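Local coordinates for DNA helicase assembly protein (Enterobacteria phage T4, PDB 1C1K) that loads the replicative helicase onto fork DNA protected by the ssDNA-binding protein and coordinates leading- and lagging-strand synthesis in phage DNA replication, recombination and repair, at residues Gly32-Val36 and Ile37-Trp41; Ala72-Phe75 and Ile76-Val80; Ile155-Phe158 and Glu159-Ile162. One frame throughout, in Å; residues are numbered along the deposited sequence.

Interaction 1 (Gly32-Val36 and Ile37-Trp41); sequences GKYDV and IKYNW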
loop_
_atom_site.group_PDB
_atom_site.type_symbol
_atom_site.label_atom_id
_atom_site.label_comp_id
_atom_site.label_asym_id
_atom_site.label_seq_id
_atom_site.Cartn_x
_atom_site.Cartn_y
_atom_site.Cartn_z
ATOM N N GLY A 32 3.778 7.791 -8.109
ATOM C CA GLY A 32 5.144 7.681 -8.597
ATOM C C GLY A 32 5.703 8.989 -9.134
ATOM O O GLY A 32 6.616 8.986 -9.957
ATOM N N LYS A 33 5.168 10.110 -8.663
ATOM C CA LYS A 33 5.605 11.428 -9.117
ATOM C C LYS A 33 6.463 12.153 -8.087
ATOM O O LYS A 33 7.049 13.197 -8.375
ATOM C CB LYS A 33 4.389 12.285 -9.452
ATOM C CG LYS A 33 3.675 11.851 -10.712
ATOM C CD LYS A 33 2.489 12.747 -11.007
ATOM C CE LYS A 33 1.220 11.936 -11.166
ATOM N NZ LYS A 33 0.166 12.718 -11.870
ATOM N N TYR A 34 6.524 11.596 -6.883
ATOM C CA TYR A 34 7.306 12.178 -5.806
ATOM C C TYR A 34 7.795 11.036 -4.931
ATOM O O TYR A 34 7.362 9.898 -5.093
ATOM C CB TYR A 34 6.436 13.133 -4.982
ATOM C CG TYR A 34 7.205 14.164 -4.191
ATOM C CD1 TYR A 34 7.929 15.166 -4.835
ATOM C CD2 TYR A 34 7.184 14.162 -2.797
ATOM C CE1 TYR A 34 8.607 16.144 -4.113
ATOM C CE2 TYR A 34 7.861 15.138 -2.059
ATOM C CZ TYR A 34 8.566 16.125 -2.727
ATOM O OH TYR A 34 9.211 17.113 -2.017
ATOM N N ASP A 35 8.704 11.339 -4.015
ATOM C CA ASP A 35 9.242 10.342 -3.099
ATOM C C ASP A 35 9.337 11.010 -1.740
ATOM O O ASP A 35 10.307 11.715 -1.452
ATOM C CB ASP A 35 10.626 9.886 -3.554
ATOM C CG ASP A 35 11.129 8.676 -2.782
ATOM O OD1 ASP A 35 10.692 8.457 -1.632
ATOM O OD2 ASP A 35 11.970 7.940 -3.330
ATOM N N VAL A 36 8.325 10.793 -0.906
ATOM C CA VAL A 36 8.298 11.409 0.413
ATOM C C VAL A 36 9.486 11.043 1.293
ATOM O O VAL A 36 9.832 11.785 2.209
ATOM C CB VAL A 36 6.994 11.064 1.177
ATOM C CG1 VAL A 36 5.804 11.678 0.470
ATOM C CG2 VAL A 36 6.840 9.560 1.306
ATOM N N ILE A 37 10.111 9.901 1.028
ATOM C CA ILE A 37 11.254 9.495 1.831
ATOM C C ILE A 37 12.483 10.252 1.354
ATOM O O ILE A 37 13.261 10.763 2.154
ATOM C CB ILE A 37 11.513 7.973 1.728
ATOM C CG1 ILE A 37 10.269 7.196 2.186
ATOM C CG2 ILE A 37 12.724 7.596 2.571
ATOM C CD1 ILE A 37 9.738 7.595 3.555
ATOM N N LYS A 38 12.649 10.334 0.041
ATOM C CA LYS A 38 13.789 11.051 -0.525
ATOM C C LYS A 38 13.782 12.510 -0.064
ATOM O O LYS A 38 14.829 13.077 0.218
ATOM C CB LYS A 38 13.737 10.986 -2.060
ATOM C CG LYS A 38 14.663 11.963 -2.786
ATOM C CD LYS A 38 14.612 11.733 -4.296
ATOM C CE LYS A 38 15.633 12.583 -5.050
ATOM N NZ LYS A 38 16.450 13.456 -4.154
ATOM N N TYR A 39 12.594 13.101 0.029
ATOM C CA TYR A 39 12.465 14.499 0.421
ATOM C C TYR A 39 12.045 14.716 1.866
ATOM O O TYR A 39 11.652 15.820 2.247
ATOM C CB TYR A 39 11.485 15.208 -0.512
ATOM C CG TYR A 39 12.014 15.349 -1.920
ATOM C CD1 TYR A 39 11.599 14.490 -2.931
ATOM C CD2 TYR A 39 12.950 16.330 -2.235
ATOM C CE1 TYR A 39 12.106 14.600 -4.225
ATOM C CE2 TYR A 39 13.464 16.452 -3.523
ATOM C CZ TYR A 39 13.038 15.584 -4.510
ATOM O OH TYR A 39 13.559 15.692 -5.774
ATOM N N ASN A 40 12.130 13.663 2.665
ATOM C CA ASN A 40 11.784 13.738 4.080
ATOM C C ASN A 40 10.441 14.392 4.391
ATOM O O ASN A 40 10.353 15.282 5.241
ATOM C CB ASN A 40 12.893 14.463 4.839
ATOM C CG ASN A 40 12.851 14.189 6.321
ATOM O OD1 ASN A 40 13.319 14.998 7.121
ATOM N ND2 ASN A 40 12.287 13.047 6.700
ATOM N N TRP A 41 9.401 13.941 3.697
ATOM C CA TRP A 41 8.032 14.425 3.891
ATOM C C TRP A 41 7.832 15.942 3.812
ATOM O O TRP A 41 7.008 16.523 4.528
ATOM C CB TRP A 41 7.483 13.895 5.217
ATOM C CG TRP A 41 7.501 12.401 5.286
ATOM C CD1 TRP A 41 8.552 11.613 5.653
ATOM C CD2 TRP A 41 6.416 11.512 4.987
ATOM N NE1 TRP A 41 8.190 10.286 5.603
ATOM C CE2 TRP A 41 6.885 10.196 5.197
ATOM C CE3 TRP A 41 5.091 11.698 4.560
ATOM C CZ2 TRP A 41 6.075 9.069 4.998
ATOM C CZ3 TRP A 41 4.287 10.578 4.361
ATOM C CH2 TRP A 41 4.785 9.282 4.582
#

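Interaction 2 (Ala72-Phe75 and Ile76-Val80); sequences ALIF and ISNLV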
loop_
_atom_site.group_PDB
_atom_site.type_symbol
_atom_site.label_atom_id
_atom_site.label_comp_id
_atom_site.label_asym_id
_atom_site.label_seq_id
_atom_site.Cartn_x
_atom_site.Cartn_y
_atom_site.Cartn_z
ATOM N N ALA A 72 -1.365 11.480 8.252
ATOM C CA ALA A 72 -0.570 10.691 7.313
ATOM C C ALA A 72 -1.232 9.338 7.051
ATOM O O ALA A 72 -1.339 8.900 5.901
ATOM C CB ALA A 72 0.833 10.482 7.869
ATOM N N LEU A 73 -1.670 8.678 8.120
ATOM C CA LEU A 73 -2.317 7.368 8.010
ATOM C C LEU A 73 -3.629 7.449 7.237
ATOM O O LEU A 73 -3.945 6.557 6.450
ATOM C CB LEU A 73 -2.566 6.785 9.404
ATOM C CG LEU A 73 -1.316 6.310 10.153
ATOM C CD1 LEU A 73 -1.713 5.676 11.479
ATOM C CD2 LEU A 73 -0.563 5.315 9.303
ATOM N N ILE A 74 -4.396 8.513 7.469
ATOM C CA ILE A 74 -5.660 8.702 6.766
ATOM C C ILE A 74 -5.369 8.758 5.262
ATOM O O ILE A 74 -6.007 8.071 4.467
ATOM C CB ILE A 74 -6.347 10.031 7.187
ATOM C CG1 ILE A 74 -7.000 9.879 8.562
ATOM C CG2 ILE A 74 -7.408 10.430 6.159
ATOM C CD1 ILE A 74 -7.320 11.218 9.236
ATOM N N PHE A 75 -4.395 9.574 4.868
ATOM C CA PHE A 75 -4.078 9.702 3.455
ATOM C C PHE A 75 -3.425 8.465 2.865
ATOM O O PHE A 75 -3.787 8.057 1.762
ATOM C CB PHE A 75 -3.213 10.941 3.220
ATOM C CG PHE A 75 -3.917 12.230 3.557
ATOM C CD1 PHE A 75 -3.244 13.255 4.213
ATOM C CD2 PHE A 75 -5.269 12.404 3.254
ATOM C CE1 PHE A 75 -3.904 14.433 4.566
ATOM C CE2 PHE A 75 -5.940 13.577 3.602
ATOM C CZ PHE A 75 -5.253 14.596 4.262
ATOM N N ILE A 76 -2.486 7.861 3.589
ATOM C CA ILE A 76 -1.809 6.666 3.095
ATOM C C ILE A 76 -2.795 5.510 2.915
ATOM O O ILE A 76 -2.875 4.920 1.838
ATOM C CB ILE A 76 -0.673 6.218 4.049
ATOM C CG1 ILE A 76 0.455 7.250 4.039
ATOM C CG2 ILE A 76 -0.112 4.865 3.605
ATOM C CD1 ILE A 76 1.431 7.099 5.198
ATOM N N SER A 77 -3.545 5.189 3.964
ATOM C CA SER A 77 -4.506 4.090 3.880
ATOM C C SER A 77 -5.449 4.258 2.696
ATOM O O SER A 77 -5.672 3.313 1.936
ATOM C CB SER A 77 -5.314 3.974 5.176
ATOM O OG SER A 77 -6.169 5.088 5.358
ATOM N N ASN A 78 -5.990 5.462 2.523
ATOM C CA ASN A 78 -6.911 5.729 1.421
ATOM C C ASN A 78 -6.263 5.666 0.045
ATOM O O ASN A 78 -6.782 5.022 -0.866
ATOM C CB ASN A 78 -7.562 7.102 1.588
ATOM C CG ASN A 78 -8.789 7.057 2.466
ATOM O OD1 ASN A 78 -9.895 6.779 1.996
ATOM N ND2 ASN A 78 -8.604 7.326 3.753
ATOM N N LEU A 79 -5.129 6.336 -0.117
ATOM C CA LEU A 79 -4.469 6.354 -1.415
ATOM C C LEU A 79 -3.883 5.013 -1.832
ATOM O O LEU A 79 -3.629 4.784 -3.016
ATOM C CB LEU A 79 -3.393 7.442 -1.436
ATOM C CG LEU A 79 -4.000 8.846 -1.483
ATOM C CD1 LEU A 79 -2.962 9.870 -1.073
ATOM C CD2 LEU A 79 -4.512 9.135 -2.891
ATOM N N VAL A 80 -3.669 4.121 -0.873
ATOM C CA VAL A 80 -3.127 2.809 -1.206
ATOM C C VAL A 80 -4.229 1.796 -1.495
ATOM O O VAL A 80 -4.282 1.213 -2.584
ATOM C CB VAL A 80 -2.256 2.227 -0.067
ATOM C CG1 VAL A 80 -1.972 0.748 -0.338
ATOM C CG2 VAL A 80 -0.961 2.990 0.048
#

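Interaction 3 (Ile155-Phe158 and Glu159-Ile162); sequences IISF and ETFI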
loop_
_atom_site.group_PDB
_atom_site.type_symbol
_atom_site.label_atom_id
_atom_site.label_comp_id
_atom_site.label_asym_id
_atom_site.label_seq_id
_atom_site.Cartn_x
_atom_site.Cartn_y
_atom_site.Cartn_z
ATOM N N ILE A 155 -8.057 -10.963 -2.375
ATOM C CA ILE A 155 -7.987 -12.130 -1.503
ATOM C C ILE A 155 -6.831 -11.916 -0.518
ATOM O O ILE A 155 -6.856 -12.413 0.609
ATOM C CB ILE A 155 -7.770 -13.426 -2.328
ATOM C CG1 ILE A 155 -9.099 -13.853 -2.965
ATOM C CG2 ILE A 155 -7.255 -14.544 -1.439
ATOM C CD1 ILE A 155 -9.008 -14.154 -4.439
ATOM N N ILE A 156 -5.820 -11.165 -0.957
ATOM C CA ILE A 156 -4.671 -10.833 -0.124
ATOM C C ILE A 156 -4.497 -9.324 -0.176
ATOM O O ILE A 156 -4.973 -8.672 -1.101
ATOM C CB ILE A 156 -3.367 -11.532 -0.606
ATOM C CG1 ILE A 156 -2.926 -10.985 -1.964
ATOM C CG2 ILE A 156 -3.582 -13.041 -0.652
ATOM C CD1 ILE A 156 -1.612 -11.590 -2.455
ATOM N N SER A 157 -3.821 -8.771 0.821
ATOM C CA SER A 157 -3.621 -7.328 0.899
ATOM C C SER A 157 -2.337 -6.830 0.246
ATOM O O SER A 157 -1.463 -7.614 -0.136
ATOM C CB SER A 157 -3.621 -6.902 2.365
ATOM O OG SER A 157 -2.476 -7.422 3.011
ATOM N N PHE A 158 -2.233 -5.511 0.121
ATOM C CA PHE A 158 -1.049 -4.892 -0.457
ATOM C C PHE A 158 0.128 -5.149 0.475
ATOM O O PHE A 158 1.244 -5.385 0.022
ATOM C CB PHE A 158 -1.248 -3.379 -0.606
ATOM C CG PHE A 158 -1.776 -2.964 -1.949
ATOM C CD1 PHE A 158 -3.127 -3.095 -2.249
ATOM C CD2 PHE A 158 -0.926 -2.430 -2.911
ATOM C CE1 PHE A 158 -3.624 -2.700 -3.486
ATOM C CE2 PHE A 158 -1.413 -2.034 -4.149
ATOM C CZ PHE A 158 -2.765 -2.168 -4.438
ATOM N N GLU A 159 -0.118 -5.105 1.783
ATOM C CA GLU A 159 0.956 -5.331 2.744
ATOM C C GLU A 159 1.500 -6.753 2.604
ATOM O O GLU A 159 2.709 -6.970 2.689
ATOM C CB GLU A 159 0.464 -5.077 4.177
ATOM C CG GLU A 159 0.139 -3.609 4.475
ATOM C CD GLU A 159 -1.248 -3.212 4.010
ATOM O OE1 GLU A 159 -2.035 -4.109 3.641
ATOM O OE2 GLU A 159 -1.561 -2.005 4.012
ATOM N N THR A 160 0.607 -7.718 2.387
ATOM C CA THR A 160 1.029 -9.101 2.219
ATOM C C THR A 160 1.855 -9.224 0.943
ATOM O O THR A 160 2.915 -9.845 0.943
ATOM C CB THR A 160 -0.179 -10.055 2.135
ATOM O OG1 THR A 160 -0.702 -10.264 3.451
ATOM C CG2 THR A 160 0.234 -11.403 1.538
ATOM N N PHE A 161 1.377 -8.618 -0.137
ATOM C CA PHE A 161 2.097 -8.668 -1.407
ATOM C C PHE A 161 3.504 -8.095 -1.232
ATOM O O PHE A 161 4.494 -8.678 -1.692
ATOM C CB PHE A 161 1.342 -7.869 -2.476
ATOM C CG PHE A 161 1.722 -8.231 -3.890
ATOM C CD1 PHE A 161 2.851 -7.674 -4.489
ATOM C CD2 PHE A 161 0.947 -9.132 -4.624
ATOM C CE1 PHE A 161 3.206 -8.007 -5.800
ATOM C CE2 PHE A 161 1.292 -9.473 -5.938
ATOM C CZ PHE A 161 2.425 -8.907 -6.524
ATOM N N ILE A 162 3.605 -6.957 -0.551
ATOM C CA ILE A 162 4.904 -6.335 -0.357
ATOM C C ILE A 162 5.765 -7.127 0.621
ATOM O O ILE A 162 6.986 -7.162 0.495
ATOM C CB ILE A 162 4.745 -4.862 0.086
ATOM C CG1 ILE A 162 4.115 -4.063 -1.060
ATOM C CG2 ILE A 162 6.103 -4.255 0.431
ATOM C CD1 ILE A 162 3.543 -2.719 -0.648
HETATM O O HOH W 1 -2.418 -6.869 5.625
#

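Interaction 1 (Gly32-Val36 and Ile37-Trp41)
Asp35 folds its carboxylate over the two backbone amides that follow Val36. OD1 of Asp35 accepts from Lys38 N at 3.2 Å, in a nearly straight bond (165°) that descends on the carboxylate from above its plane. Ile37 N reaches the same oxygen from the same face at 3.1 Å, closer to the plane, on the anti side and with a more bent approach. With CG anti to the backbone N (chi1 -170°), the carboxylate lies beside its own carbonyl carbon and can meet both amides. OD2 is held separately by a salt bridge to Lys195. The carbonyl of Asp35 takes Tyr39 N at 3.1 Å, and one residue on, Val36 O receives Trp41 N at 2.7 Å.

Packing extends from this turn in two directions. The rings of Tyr34 and Tyr39 are nearly parallel (14°) but slid well apart, their centroids 4.7 Å from each other, so that CD1 of Tyr39 lies over the rim of the Tyr34 ring. Tyr34 OH is hydrogen-bonded to Cys42 O. On the other side of the turn, Val36 CG2 makes a CH-pi contact over the face of the six-membered ring of Trp41, 3.8 Å from its centroid.

Side-chain bonds to the second and third residues after Asp35, joined to the main-chain bond from Tyr39, constitute an Asx motif. It leads into a type I turn, Ile37-Asn40, where Asn40 N bonds to Ile37 O. Together with the bond to Val36 O and the positive phi of Asn40, this is the pattern of a Schellman motif. The Asx motif thus opens, and the Schellman motif closes, one tight turn within the loop between helices 16-30 and 47-52.

Interaction 2 (Ala72-Phe75 and Ile76-Val80)
Ile74 and Asn78 lie side by side on one face of helix 68-81, where an asparagine side chain supplements the regular alpha-helical bonding. Ile74 O is gripped twice by the residue one turn later: Asn78 N donates over a long 3.3 Å, while Asn78 ND2 comes to 2.8 Å in an almost straight bond (171°). The two nitrogens approach from opposite faces of the carbonyl plane, so neither displaces the other. The acceptor lies practically in the amide plane of Asn78, which places the N-H well for donation. The amide group has further partners: ND2 also bonds to Ala95 O, at the start of helix 95-107, and OD1 accepts from Asn82 ND2. Its rotation is thus fixed from several directions.

Ser77 N donates to Leu73 O at 2.9 Å. With OG between the backbone N and the carbonyl carbon (chi1 68°), the serine hydroxyl turns back toward the preceding turn, within reach of both Leu73 O and Ile74 O; which of them receives its proton is not settled. Ile76 N to Ala72 O and Leu79 N to Phe75 O continue the main-chain ladder, as does Val80 N to Ile76 O. The apolar side chains turn to other elements: Phe75 and Leu79 meet Ile26 of helix 16-30, and Ile76 meets helix 181-196. Along the helix itself, CG1 of Ile76 bends back over the carbonyl of Ala72, 3.1 Å from Ala72 O.

Interaction 3 (Ile155-Phe158 and Glu159-Ile162)
Glu159 curls back over Ser157, the N-cap residue of helix 158-168. Its CB begins 3.9 Å from Ser157 OG; the chain then bends at the next bond (chi2 83°), which brings the carboxylate around to the serine. There OE1 comes 3.5 Å from Ser157 CB. A water 2.7 Å from Ser157 OG also donates weakly to Glu159 OE1. The other oxygen, OE2, is held by hydrogen bonds from two phenols, Tyr193 OH and Tyr102 OH, which probably help to stabilise a buried negative charge.

Ser157 OG itself accepts from Thr160 N at 3.2 Å, the capping bond that satisfies an amide of the first helical turn. Ser157 O and Phe158 O then take Phe161 N and Ile162 N in the first regular bonds of the helix. Just before the cap, Ile156 CD1 lies at the edge of the Phe161 ring, 4.2 Å from CD2 of Phe161.

Asp116 of helix 109-126 braces the start through one oxygen, OD1, bonded to both Ser157 N and Thr160 OG1. Phe158 and Phe161 pack on Leu190 of helix 181-196, Phe161 also reaches helix 146-152, and Ile162 rests on strand 197-199.

The three contacts form a chain across the molecule, with interaction 2 in the middle. Trp41 CH2 of interaction 1 packs on Ile76 CD1 of interaction 2 at 4.0 Å, and one turn further along that helix Val80 CG1 meets Phe158 CG of interaction 3 at 4.1 Å. Interactions 1 and 3 do not touch: their centres are about 22 Å apart and their nearest atoms about 12 Å. Helix 181-196 borders all three, with Ile196 meeting Val36, Trp41 and Ile76, and Tyr193 shared by Ile76, Val80, Glu159 and Ile162. Interactions 1 and 2 belong to the N-terminal family region and interaction 3 to the C-terminal one; the Val80-Phe158 contact is one place where the two meet, the Glu159-Tyr102 bond another.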